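Local structure of major capsid protein P2 (Pseudoalteromonas phage pm2, 2VVF) at residues V13-L23 against C114-A124; A162-A173 against S232-L242. The protein forms the capsid shell of this marine membrane-containing bacteriophage as a homotrimeric major coat protein whose subunit folds into two jelly rolls. One frame throughout, in Å; residues are numbered along the deposited sequence.

Interaction 1: V13-L23 against C114-A124; sequences VAAGNSCSIKL and CEIKFDIDEAA
Cys19 and Phe118 face each other where strands 18-23 and 114-120 run antiparallel. The backbone ladder is firm at Phe118 N to Cys19 O (3.1 Å) and continues with Ile120 N to Asn17 O, a nearly straight bond of 2.8 Å. Beyond the strand, Gly16 N is held weakly by the carbonyls of Ile120 and Asp121; its positive phi in the turn from Ala14 to Asn17 suits glycine.

Apolar contacts gather on the face bearing Cys19, Ile21, Ile116 and Phe118. Phe118 CG sits between its backbone N and carbonyl carbon (chi1 60°), which swings the ring under the neighbouring strand: Cys19 O lies over one face, and Ile21 CG1 meets the edge at CE1 (4.0 Å). Cys19 SG touches Ile120 CD1 at 3.5 Å. Val13 reaches the same methyl with CG1 (3.8 Å from Ile120 CD1), the two side chains crossing at about a right angle.

Polar groups take the other face. Ser18 OG donates to Asp119 OD1 (2.7 Å) from above the carboxylate plane; Asn46 holds OD2. Lys22 lies alongside Glu115, their charges near but short of a salt bridge.

This alternation gives the edge of a jelly-roll sheet an oily inner face, packed on strands 28-37 and 128-136, and a hydrophilic outer one.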
loop_
_atom_site.group_PDB
_atom_site.type_symbol
_atom_site.label_atom_id
_atom_site.label_comp_id
_atom_site.label_asym_id
_atom_site.label_seq_id
_atom_site.Cartn_x
_atom_site.Cartn_y
_atom_site.Cartn_z
ATOM N N VAL A 13 -20.847 -11.539 -31.274
ATOM C CA VAL A 13 -21.337 -11.079 -29.980
ATOM C C VAL A 13 -22.817 -10.716 -30.089
ATOM O O VAL A 13 -23.171 -9.642 -30.579
ATOM C CB VAL A 13 -20.505 -9.903 -29.436
ATOM C CG1 VAL A 13 -21.141 -9.339 -28.173
ATOM C CG2 VAL A 13 -19.075 -10.342 -29.167
ATOM N N ALA A 14 -23.678 -11.626 -29.647
ATOM C CA ALA A 14 -25.116 -11.402 -29.696
ATOM C C ALA A 14 -25.816 -12.159 -28.575
ATOM O O ALA A 14 -25.271 -13.118 -28.028
ATOM C CB ALA A 14 -25.672 -11.821 -31.048
ATOM N N ALA A 15 -27.027 -11.726 -28.242
ATOM C CA ALA A 15 -27.806 -12.362 -27.188
ATOM C C ALA A 15 -28.065 -13.838 -27.484
ATOM O O ALA A 15 -28.442 -14.202 -28.597
ATOM C CB ALA A 15 -29.116 -11.622 -26.980
ATOM N N GLY A 16 -27.858 -14.683 -26.478
ATOM C CA GLY A 16 -28.079 -16.119 -26.613
ATOM C C GLY A 16 -26.933 -16.827 -27.330
ATOM O O GLY A 16 -26.986 -18.036 -27.562
ATOM N N ASN A 17 -25.898 -16.070 -27.679
ATOM C CA ASN A 17 -24.750 -16.625 -28.386
ATOM C C ASN A 17 -23.677 -17.139 -27.436
ATOM O O ASN A 17 -23.577 -16.696 -26.292
ATOM C CB ASN A 17 -24.142 -15.574 -29.315
ATOM C CG ASN A 17 -24.626 -15.706 -30.745
ATOM O OD1 ASN A 17 -25.643 -16.344 -31.014
ATOM N ND2 ASN A 17 -23.899 -15.093 -31.670
ATOM N N SER A 18 -22.865 -18.067 -27.931
ATOM C CA SER A 18 -21.756 -18.618 -27.160
ATOM C C SER A 18 -20.469 -18.099 -27.789
ATOM O O SER A 18 -20.064 -18.553 -28.860
ATOM C CB SER A 18 -21.778 -20.148 -27.201
ATOM O OG SER A 18 -22.476 -20.678 -26.089
ATOM N N CYS A 19 -19.852 -17.118 -27.142
ATOM C CA CYS A 19 -18.638 -16.517 -27.674
ATOM C C CYS A 19 -17.385 -16.965 -26.945
ATOM O O CYS A 19 -17.451 -17.640 -25.916
ATOM C CB CYS A 19 -18.742 -14.992 -27.668
ATOM S SG CYS A 19 -20.326 -14.359 -28.256
ATOM N N SER A 20 -16.238 -16.585 -27.492
ATOM C CA SER A 20 -14.964 -16.964 -26.907
ATOM C C SER A 20 -13.891 -15.923 -27.198
ATOM O O SER A 20 -13.885 -15.307 -28.264
ATOM C CB SER A 20 -14.531 -18.320 -27.463
ATOM O OG SER A 20 -13.179 -18.592 -27.154
ATOM N N ILE A 21 -12.988 -15.729 -26.243
ATOM C CA ILE A 21 -11.879 -14.801 -26.414
ATOM C C ILE A 21 -10.618 -15.623 -26.638
ATOM O O ILE A 21 -9.957 -16.039 -25.688
ATOM C CB ILE A 21 -11.722 -13.855 -25.205
ATOM C CG1 ILE A 21 -12.937 -12.934 -25.087
ATOM C CG2 ILE A 21 -10.439 -13.036 -25.335
ATOM C CD1 ILE A 21 -12.862 -11.980 -23.919
ATOM N N LYS A 22 -10.315 -15.893 -27.901
ATOM C CA LYS A 22 -9.145 -16.687 -28.246
ATOM C C LYS A 22 -7.879 -15.848 -28.165
ATOM O O LYS A 22 -7.711 -14.881 -28.910
ATOM C CB LYS A 22 -9.304 -17.307 -29.634
ATOM C CG LYS A 22 -10.632 -18.018 -29.831
ATOM C CD LYS A 22 -10.610 -18.920 -31.050
ATOM C CE LYS A 22 -11.810 -19.850 -31.064
ATOM N NZ LYS A 22 -11.668 -20.930 -32.078
ATOM N N LEU A 23 -7.001 -16.213 -27.240
ATOM C CA LEU A 23 -5.758 -15.484 -27.032
ATOM C C LEU A 23 -4.599 -16.071 -27.827
ATOM O O LEU A 23 -4.372 -17.283 -27.818
ATOM C CB LEU A 23 -5.416 -15.433 -25.542
ATOM C CG LEU A 23 -6.545 -14.949 -24.629
ATOM C CD1 LEU A 23 -6.263 -15.316 -23.182
ATOM C CD2 LEU A 23 -6.747 -13.448 -24.779
ATOM N N CYS A 114 -5.361 -20.977 -25.908
ATOM C CA CYS A 114 -5.674 -20.218 -24.705
ATOM C C CYS A 114 -6.994 -19.507 -24.978
ATOM O O CYS A 114 -7.076 -18.647 -25.855
ATOM C CB CYS A 114 -4.571 -19.207 -24.390
ATOM S SG CYS A 114 -4.456 -18.778 -22.637
ATOM N N GLU A 115 -8.036 -19.901 -24.257
ATOM C CA GLU A 115 -9.361 -19.352 -24.495
ATOM C C GLU A 115 -10.100 -18.895 -23.243
ATOM O O GLU A 115 -9.889 -19.415 -22.145
ATOM C CB GLU A 115 -10.216 -20.404 -25.205
ATOM C CG GLU A 115 -10.828 -19.949 -26.514
ATOM C CD GLU A 115 -11.385 -21.106 -27.318
ATOM O OE1 GLU A 115 -10.599 -21.773 -28.022
ATOM O OE2 GLU A 115 -12.605 -21.362 -27.233
ATOM N N ILE A 116 -11.012 -17.949 -23.441
ATOM C CA ILE A 116 -11.879 -17.464 -22.378
ATOM C C ILE A 116 -13.301 -17.548 -22.921
ATOM O O ILE A 116 -13.790 -16.619 -23.563
ATOM C CB ILE A 116 -11.528 -16.032 -21.939
ATOM C CG1 ILE A 116 -10.173 -16.007 -21.231
ATOM C CG2 ILE A 116 -12.603 -15.486 -21.012
ATOM C CD1 ILE A 116 -9.793 -14.640 -20.708
ATOM N N LYS A 117 -13.933 -18.696 -22.711
ATOM C CA LYS A 117 -15.277 -18.936 -23.212
ATOM C C LYS A 117 -16.356 -18.436 -22.260
ATOM O O LYS A 117 -16.138 -18.333 -21.054
ATOM C CB LYS A 117 -15.481 -20.425 -23.505
ATOM C CG LYS A 117 -14.567 -20.975 -24.588
ATOM C CD LYS A 117 -14.397 -22.479 -24.455
ATOM C CE LYS A 117 -15.418 -23.230 -25.294
ATOM N NZ LYS A 117 -14.868 -24.509 -25.823
ATOM N N PHE A 118 -17.523 -18.136 -22.818
ATOM C CA PHE A 118 -18.652 -17.651 -22.036
ATOM C C PHE A 118 -19.912 -17.643 -22.893
ATOM O O PHE A 118 -19.837 -17.666 -24.120
ATOM C CB PHE A 118 -18.370 -16.244 -21.495
ATOM C CG PHE A 118 -18.114 -15.222 -22.566
ATOM C CD1 PHE A 118 -16.832 -15.005 -23.044
ATOM C CD2 PHE A 118 -19.159 -14.485 -23.105
ATOM C CE1 PHE A 118 -16.595 -14.070 -24.035
ATOM C CE2 PHE A 118 -18.927 -13.548 -24.096
ATOM C CZ PHE A 118 -17.643 -13.340 -24.561
ATOM N N ASP A 119 -21.066 -17.611 -22.237
ATOM C CA ASP A 119 -22.344 -17.595 -22.934
ATOM C C ASP A 119 -23.083 -16.287 -22.669
ATOM O O ASP A 119 -23.158 -15.827 -21.528
ATOM C CB ASP A 119 -23.211 -18.775 -22.487
ATOM C CG ASP A 119 -22.473 -20.098 -22.546
ATOM O OD1 ASP A 119 -21.678 -20.296 -23.489
ATOM O OD2 ASP A 119 -22.688 -20.941 -21.650
ATOM N N ILE A 120 -23.627 -15.690 -23.723
ATOM C CA ILE A 120 -24.377 -14.448 -23.582
ATOM C C ILE A 120 -25.855 -14.764 -23.380
ATOM O O ILE A 120 -26.475 -15.441 -24.204
ATOM C CB ILE A 120 -24.158 -13.505 -24.783
ATOM C CG1 ILE A 120 -22.668 -13.389 -25.108
ATOM C CG2 ILE A 120 -24.755 -12.132 -24.498
ATOM C CD1 ILE A 120 -22.361 -12.417 -26.227
ATOM N N ASP A 121 -26.414 -14.293 -22.271
ATOM C CA ASP A 121 -27.819 -14.543 -21.970
ATOM C C ASP A 121 -28.727 -14.068 -23.100
ATOM O O ASP A 121 -28.400 -13.129 -23.827
ATOM C CB ASP A 121 -28.222 -13.886 -20.649
ATOM C CG ASP A 121 -29.579 -14.355 -20.155
ATOM O OD1 ASP A 121 -29.679 -15.513 -19.699
ATOM O OD2 ASP A 121 -30.546 -13.568 -20.227
ATOM N N GLU A 122 -29.871 -14.727 -23.239
ATOM C CA GLU A 122 -30.837 -14.397 -24.279
ATOM C C GLU A 122 -31.499 -13.042 -24.046
ATOM O O GLU A 122 -31.927 -12.381 -24.993
ATOM C CB GLU A 122 -31.909 -15.484 -24.358
ATOM C CG GLU A 122 -32.368 -15.804 -25.765
ATOM C CD GLU A 122 -33.403 -16.911 -25.795
ATOM O OE1 GLU A 122 -33.131 -17.994 -25.235
ATOM O OE2 GLU A 122 -34.491 -16.693 -26.369
ATOM N N ALA A 123 -31.593 -12.641 -22.781
ATOM C CA ALA A 123 -32.223 -11.378 -22.414
ATOM C C ALA A 123 -31.331 -10.162 -22.657
ATOM O O ALA A 123 -31.776 -9.022 -22.513
ATOM C CB ALA A 123 -32.683 -11.418 -20.964
ATOM N N ALA A 124 -30.076 -10.406 -23.021
ATOM C CA ALA A 124 -29.127 -9.325 -23.272
ATOM C C ALA A 124 -29.699 -8.283 -24.229
ATOM O O ALA A 124 -30.085 -8.602 -25.352
ATOM C CB ALA A 124 -27.811 -9.879 -23.807
#

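Interaction 2: A162-A173 against S232-L242; sequences ADLPRPVGYRIA and SVLLDQMIQDL
Two guanidinium groups are the flat pieces that touch across this contact. Over one face of Arg166 lies Ile239 CG2, 3.8 Å above the plane, while Leu242 CB approaches NE obliquely. The Arg166 chain bends at chi3 (-107°), carrying its head over the loop 239-241, where NH1 comes 2.8 Å from Ile239 O. Arg171 has Leu234 CB over one face and Ser232 O near its plane at the edge. Its chain, extended from CG to NE, brings NH1 to Ser232 OG in a 3.1 Å hydrogen bond; that hydroxyl also bonds to Val229. Arginine suits both places, since its methylenes and flat faces accept aliphatic neighbours while its N-H groups reach toward oxygens.

The backbones pair briefly. Ile172 N meets Val233 O on a lone pair, in the carbonyl plane, at 2.8 Å, and Val233 N returns the bond to Ile172 O. Leu235 N then donates to Tyr170 O (2.9 Å). Leu235 is also the centre of an inverse gamma turn, and its side chain points toward segment 162-173: CD1 packs on Pro167 CD (3.6 Å) and CD2 on Ile172 CD1. In the type II turn from Pro167 to Tyr170, Gly169 has backbone angles at which a CB would press on the carbonyl O of Val168, so glycine suits the place. Val168 CG1 rests on Gln237 CB.

At the far end a water lies between Ala162 O and Asp241 OD1, though it has more acceptors in reach than protons to give; the Asp241 carboxylate has a salt bridge to Arg243.

The chemistry joins a short antiparallel pairing to two long loops through an aliphatic centre at Leu235, with Arg166 beside it and Arg171 over Leu234, both arginine ends close to carbonyl or hydroxyl oxygens. It links the sheet containing strand 171-178 to strand 242-248 in the opposing sheet.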
loop_
_atom_site.group_PDB
_atom_site.type_symbol
_atom_site.label_atom_id
_atom_site.label_comp_id
_atom_site.label_asym_id
_atom_site.label_seq_id
_atom_site.Cartn_x
_atom_site.Cartn_y
_atom_site.Cartn_z
ATOM N N ALA A 162 -16.399 -32.129 3.718
ATOM C CA ALA A 162 -15.056 -32.702 3.721
ATOM C C ALA A 162 -14.675 -33.370 2.403
ATOM O O ALA A 162 -13.624 -34.005 2.307
ATOM C CB ALA A 162 -14.911 -33.689 4.873
ATOM N N ASP A 163 -15.524 -33.231 1.391
ATOM C CA ASP A 163 -15.267 -33.849 0.093
ATOM C C ASP A 163 -14.690 -32.898 -0.953
ATOM O O ASP A 163 -14.864 -33.108 -2.151
ATOM C CB ASP A 163 -16.526 -34.537 -0.441
ATOM C CG ASP A 163 -17.683 -33.574 -0.634
ATOM O OD1 ASP A 163 -17.648 -32.469 -0.051
ATOM O OD2 ASP A 163 -18.634 -33.929 -1.363
ATOM N N LEU A 164 -13.987 -31.865 -0.501
ATOM C CA LEU A 164 -13.378 -30.910 -1.421
ATOM C C LEU A 164 -12.129 -31.520 -2.054
ATOM O O LEU A 164 -11.310 -32.130 -1.368
ATOM C CB LEU A 164 -13.030 -29.606 -0.695
ATOM C CG LEU A 164 -14.206 -28.680 -0.375
ATOM C CD1 LEU A 164 -13.727 -27.413 0.313
ATOM C CD2 LEU A 164 -15.006 -28.348 -1.629
ATOM N N PRO A 165 -11.999 -31.370 -3.369
ATOM C CA PRO A 165 -10.856 -31.924 -4.088
ATOM C C PRO A 165 -9.536 -31.512 -3.447
ATOM O O PRO A 165 -9.359 -30.359 -3.052
ATOM C CB PRO A 165 -10.987 -31.305 -5.481
ATOM C CG PRO A 165 -12.443 -31.030 -5.632
ATOM C CD PRO A 165 -12.921 -30.645 -4.262
ATOM N N ARG A 166 -8.610 -32.460 -3.350
ATOM C CA ARG A 166 -7.304 -32.195 -2.758
ATOM C C ARG A 166 -6.166 -32.569 -3.701
ATOM O O ARG A 166 -5.366 -33.451 -3.395
ATOM C CB ARG A 166 -7.151 -32.946 -1.433
ATOM C CG ARG A 166 -7.978 -32.381 -0.290
ATOM C CD ARG A 166 -7.475 -32.881 1.054
ATOM N NE ARG A 166 -8.377 -33.861 1.651
ATOM C CZ ARG A 166 -8.049 -35.125 1.897
ATOM N NH1 ARG A 166 -6.836 -35.568 1.597
ATOM N NH2 ARG A 166 -8.934 -35.948 2.444
ATOM N N PRO A 167 -6.094 -31.894 -4.844
ATOM C CA PRO A 167 -5.035 -32.157 -5.814
ATOM C C PRO A 167 -3.670 -32.073 -5.136
ATOM O O PRO A 167 -3.345 -31.074 -4.494
ATOM C CB PRO A 167 -5.200 -31.024 -6.838
ATOM C CG PRO A 167 -6.042 -29.989 -6.153
ATOM C CD PRO A 167 -6.935 -30.754 -5.240
ATOM N N VAL A 168 -2.887 -33.138 -5.261
ATOM C CA VAL A 168 -1.573 -33.206 -4.630
ATOM C C VAL A 168 -0.582 -32.175 -5.164
ATOM O O VAL A 168 -0.417 -32.022 -6.374
ATOM C CB VAL A 168 -0.994 -34.632 -4.698
ATOM C CG1 VAL A 168 0.401 -34.669 -4.091
ATOM C CG2 VAL A 168 -1.918 -35.614 -3.987
ATOM N N GLY A 169 0.095 -31.484 -4.250
ATOM C CA GLY A 169 1.092 -30.487 -4.622
ATOM C C GLY A 169 0.491 -29.097 -4.791
ATOM O O GLY A 169 1.210 -28.097 -4.810
ATOM N N TYR A 170 -0.829 -29.039 -4.918
ATOM C CA TYR A 170 -1.526 -27.771 -5.087
ATOM C C TYR A 170 -1.767 -27.099 -3.741
ATOM O O TYR A 170 -1.555 -27.701 -2.690
ATOM C CB TYR A 170 -2.855 -27.989 -5.814
ATOM C CG TYR A 170 -2.700 -28.267 -7.292
ATOM C CD1 TYR A 170 -3.088 -27.330 -8.238
ATOM C CD2 TYR A 170 -2.154 -29.462 -7.740
ATOM C CE1 TYR A 170 -2.943 -27.577 -9.592
ATOM C CE2 TYR A 170 -2.006 -29.720 -9.090
ATOM C CZ TYR A 170 -2.402 -28.774 -10.013
ATOM O OH TYR A 170 -2.254 -29.023 -11.360
ATOM N N ARG A 171 -2.213 -25.848 -3.783
ATOM C CA ARG A 171 -2.496 -25.090 -2.571
ATOM C C ARG A 171 -3.890 -24.487 -2.644
ATOM O O ARG A 171 -4.505 -24.451 -3.709
ATOM C CB ARG A 171 -1.482 -23.957 -2.397
ATOM C CG ARG A 171 -0.034 -24.402 -2.300
ATOM C CD ARG A 171 0.838 -23.263 -1.796
ATOM N NE ARG A 171 2.046 -23.739 -1.126
ATOM C CZ ARG A 171 2.253 -23.661 0.184
ATOM N NH1 ARG A 171 1.332 -23.129 0.976
ATOM N NH2 ARG A 171 3.383 -24.118 0.704
ATOM N N ILE A 172 -4.372 -23.995 -1.511
ATOM C CA ILE A 172 -5.672 -23.343 -1.450
ATOM C C ILE A 172 -5.484 -21.939 -0.897
ATOM O O ILE A 172 -5.095 -21.765 0.257
ATOM C CB ILE A 172 -6.683 -24.142 -0.612
ATOM C CG1 ILE A 172 -6.972 -25.492 -1.273
ATOM C CG2 ILE A 172 -7.973 -23.346 -0.443
ATOM C CD1 ILE A 172 -7.889 -26.380 -0.463
ATOM N N ALA A 173 -5.724 -20.940 -1.739
ATOM C CA ALA A 173 -5.569 -19.550 -1.335
ATOM C C ALA A 173 -6.736 -19.098 -0.468
ATOM O O ALA A 173 -6.545 -18.400 0.529
ATOM C CB ALA A 173 -5.435 -18.653 -2.559
ATOM N N SER A 232 -0.964 -20.108 2.561
ATOM C CA SER A 232 -2.071 -20.851 1.976
ATOM C C SER A 232 -1.997 -22.325 2.357
ATOM O O SER A 232 -0.956 -22.814 2.795
ATOM C CB SER A 232 -2.068 -20.700 0.453
ATOM O OG SER A 232 -0.906 -21.279 -0.111
ATOM N N VAL A 233 -3.112 -23.028 2.186
ATOM C CA VAL A 233 -3.180 -24.446 2.510
ATOM C C VAL A 233 -2.421 -25.295 1.494
ATOM O O VAL A 233 -2.760 -25.318 0.310
ATOM C CB VAL A 233 -4.642 -24.921 2.642
ATOM C CG1 VAL A 233 -4.695 -26.418 2.909
ATOM C CG2 VAL A 233 -5.362 -24.146 3.736
ATOM N N LEU A 234 -1.398 -26.001 1.963
ATOM C CA LEU A 234 -0.622 -26.880 1.097
ATOM C C LEU A 234 -1.257 -28.265 1.108
ATOM O O LEU A 234 -1.213 -28.970 2.115
ATOM C CB LEU A 234 0.831 -26.972 1.567
ATOM C CG LEU A 234 1.680 -27.990 0.799
ATOM C CD1 LEU A 234 1.575 -27.756 -0.701
ATOM C CD2 LEU A 234 3.131 -27.946 1.252
ATOM N N LEU A 235 -1.871 -28.636 -0.009
ATOM C CA LEU A 235 -2.535 -29.927 -0.115
ATOM C C LEU A 235 -1.545 -31.089 -0.108
ATOM O O LEU A 235 -1.276 -31.707 -1.139
ATOM C CB LEU A 235 -3.449 -29.963 -1.338
ATOM C CG LEU A 235 -4.621 -28.978 -1.250
ATOM C CD1 LEU A 235 -5.415 -28.947 -2.544
ATOM C CD2 LEU A 235 -5.522 -29.314 -0.073
ATOM N N ASP A 236 -1.012 -31.365 1.080
ATOM C CA ASP A 236 -0.049 -32.437 1.297
ATOM C C ASP A 236 -0.661 -33.793 0.970
ATOM O O ASP A 236 -1.765 -34.112 1.417
ATOM C CB ASP A 236 0.411 -32.431 2.758
ATOM C CG ASP A 236 1.785 -33.049 2.946
ATOM O OD1 ASP A 236 1.907 -34.287 2.841
ATOM O OD2 ASP A 236 2.740 -32.298 3.228
ATOM N N GLN A 237 0.081 -34.601 0.218
ATOM C CA GLN A 237 -0.361 -35.937 -0.165
ATOM C C GLN A 237 -0.580 -36.817 1.061
ATOM O O GLN A 237 -0.924 -37.992 0.938
ATOM C CB GLN A 237 0.684 -36.572 -1.080
ATOM C CG GLN A 237 0.314 -37.888 -1.681
ATOM C CD GLN A 237 1.328 -38.326 -2.702
ATOM O OE1 GLN A 237 2.268 -37.632 -3.031
ATOM N NE2 GLN A 237 1.087 -39.435 -3.257
ATOM N N MET A 238 -0.382 -36.245 2.244
ATOM C CA MET A 238 -0.536 -36.985 3.491
ATOM C C MET A 238 -1.715 -36.537 4.354
ATOM O O MET A 238 -2.001 -37.149 5.382
ATOM C CB MET A 238 0.759 -36.955 4.303
ATOM C CG MET A 238 1.042 -38.250 5.051
ATOM S SD MET A 238 2.564 -39.054 4.524
ATOM C CE MET A 238 3.760 -38.087 5.424
ATOM N N ILE A 239 -2.401 -35.478 3.937
ATOM C CA ILE A 239 -3.563 -34.997 4.680
ATOM C C ILE A 239 -4.659 -36.053 4.620
ATOM O O ILE A 239 -5.010 -36.534 3.542
ATOM C CB ILE A 239 -4.068 -33.643 4.147
ATOM C CG1 ILE A 239 -3.117 -32.516 4.560
ATOM C CG2 ILE A 239 -5.479 -33.368 4.654
ATOM C CD1 ILE A 239 -3.426 -31.186 3.904
ATOM N N GLN A 240 -5.190 -36.418 5.782
ATOM C CA GLN A 240 -6.231 -37.435 5.859
ATOM C C GLN A 240 -7.631 -36.838 5.857
ATOM O O GLN A 240 -8.576 -37.456 5.367
ATOM C CB GLN A 240 -6.039 -38.300 7.106
ATOM C CG GLN A 240 -6.246 -39.784 6.867
ATOM C CD GLN A 240 -5.091 -40.417 6.118
ATOM O OE1 GLN A 240 -4.144 -40.918 6.722
ATOM N NE2 GLN A 240 -5.157 -40.383 4.791
ATOM N N ASP A 241 -7.765 -35.640 6.417
ATOM C CA ASP A 241 -9.064 -34.986 6.503
ATOM C C ASP A 241 -8.988 -33.469 6.355
ATOM O O ASP A 241 -8.278 -32.792 7.097
ATOM C CB ASP A 241 -9.758 -35.353 7.819
ATOM C CG ASP A 241 -11.236 -35.011 7.819
ATOM O OD1 ASP A 241 -11.990 -35.610 7.022
ATOM O OD2 ASP A 241 -11.649 -34.154 8.628
ATOM N N LEU A 242 -9.736 -32.951 5.388
ATOM C CA LEU A 242 -9.829 -31.518 5.136
ATOM C C LEU A 242 -11.312 -31.212 5.316
ATOM O O LEU A 242 -12.126 -31.497 4.434
ATOM C CB LEU A 242 -9.391 -31.210 3.702
ATOM C CG LEU A 242 -9.033 -29.768 3.337
ATOM C CD1 LEU A 242 -10.171 -28.818 3.676
ATOM C CD2 LEU A 242 -7.741 -29.341 4.011
HETATM O O HOH W 1 -12.235 -34.838 4.148
#

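Interaction 1 belongs to the N-terminal jelly roll and interaction 2 to the C-terminal one, on opposite sides of the chain's centre. Their centres are 33 Å apart and their nearest atoms about 15 Å, with no touch. Interaction 1 closes along the chain before interaction 2 opens, as expected for two successive domains. The first is mainly a strand pair at the edge of a sheet, the second mostly loops. The calcium ion, bound by Ala105, Pro141 and Trp143, belongs to neither: it lies about 11 Å from the side chain of Cys114 and about 12 Å from that of Tyr170. At interaction 2, Val233 also packs on Met1 of a neighbouring subunit, whereas no other subunit touches interaction 1.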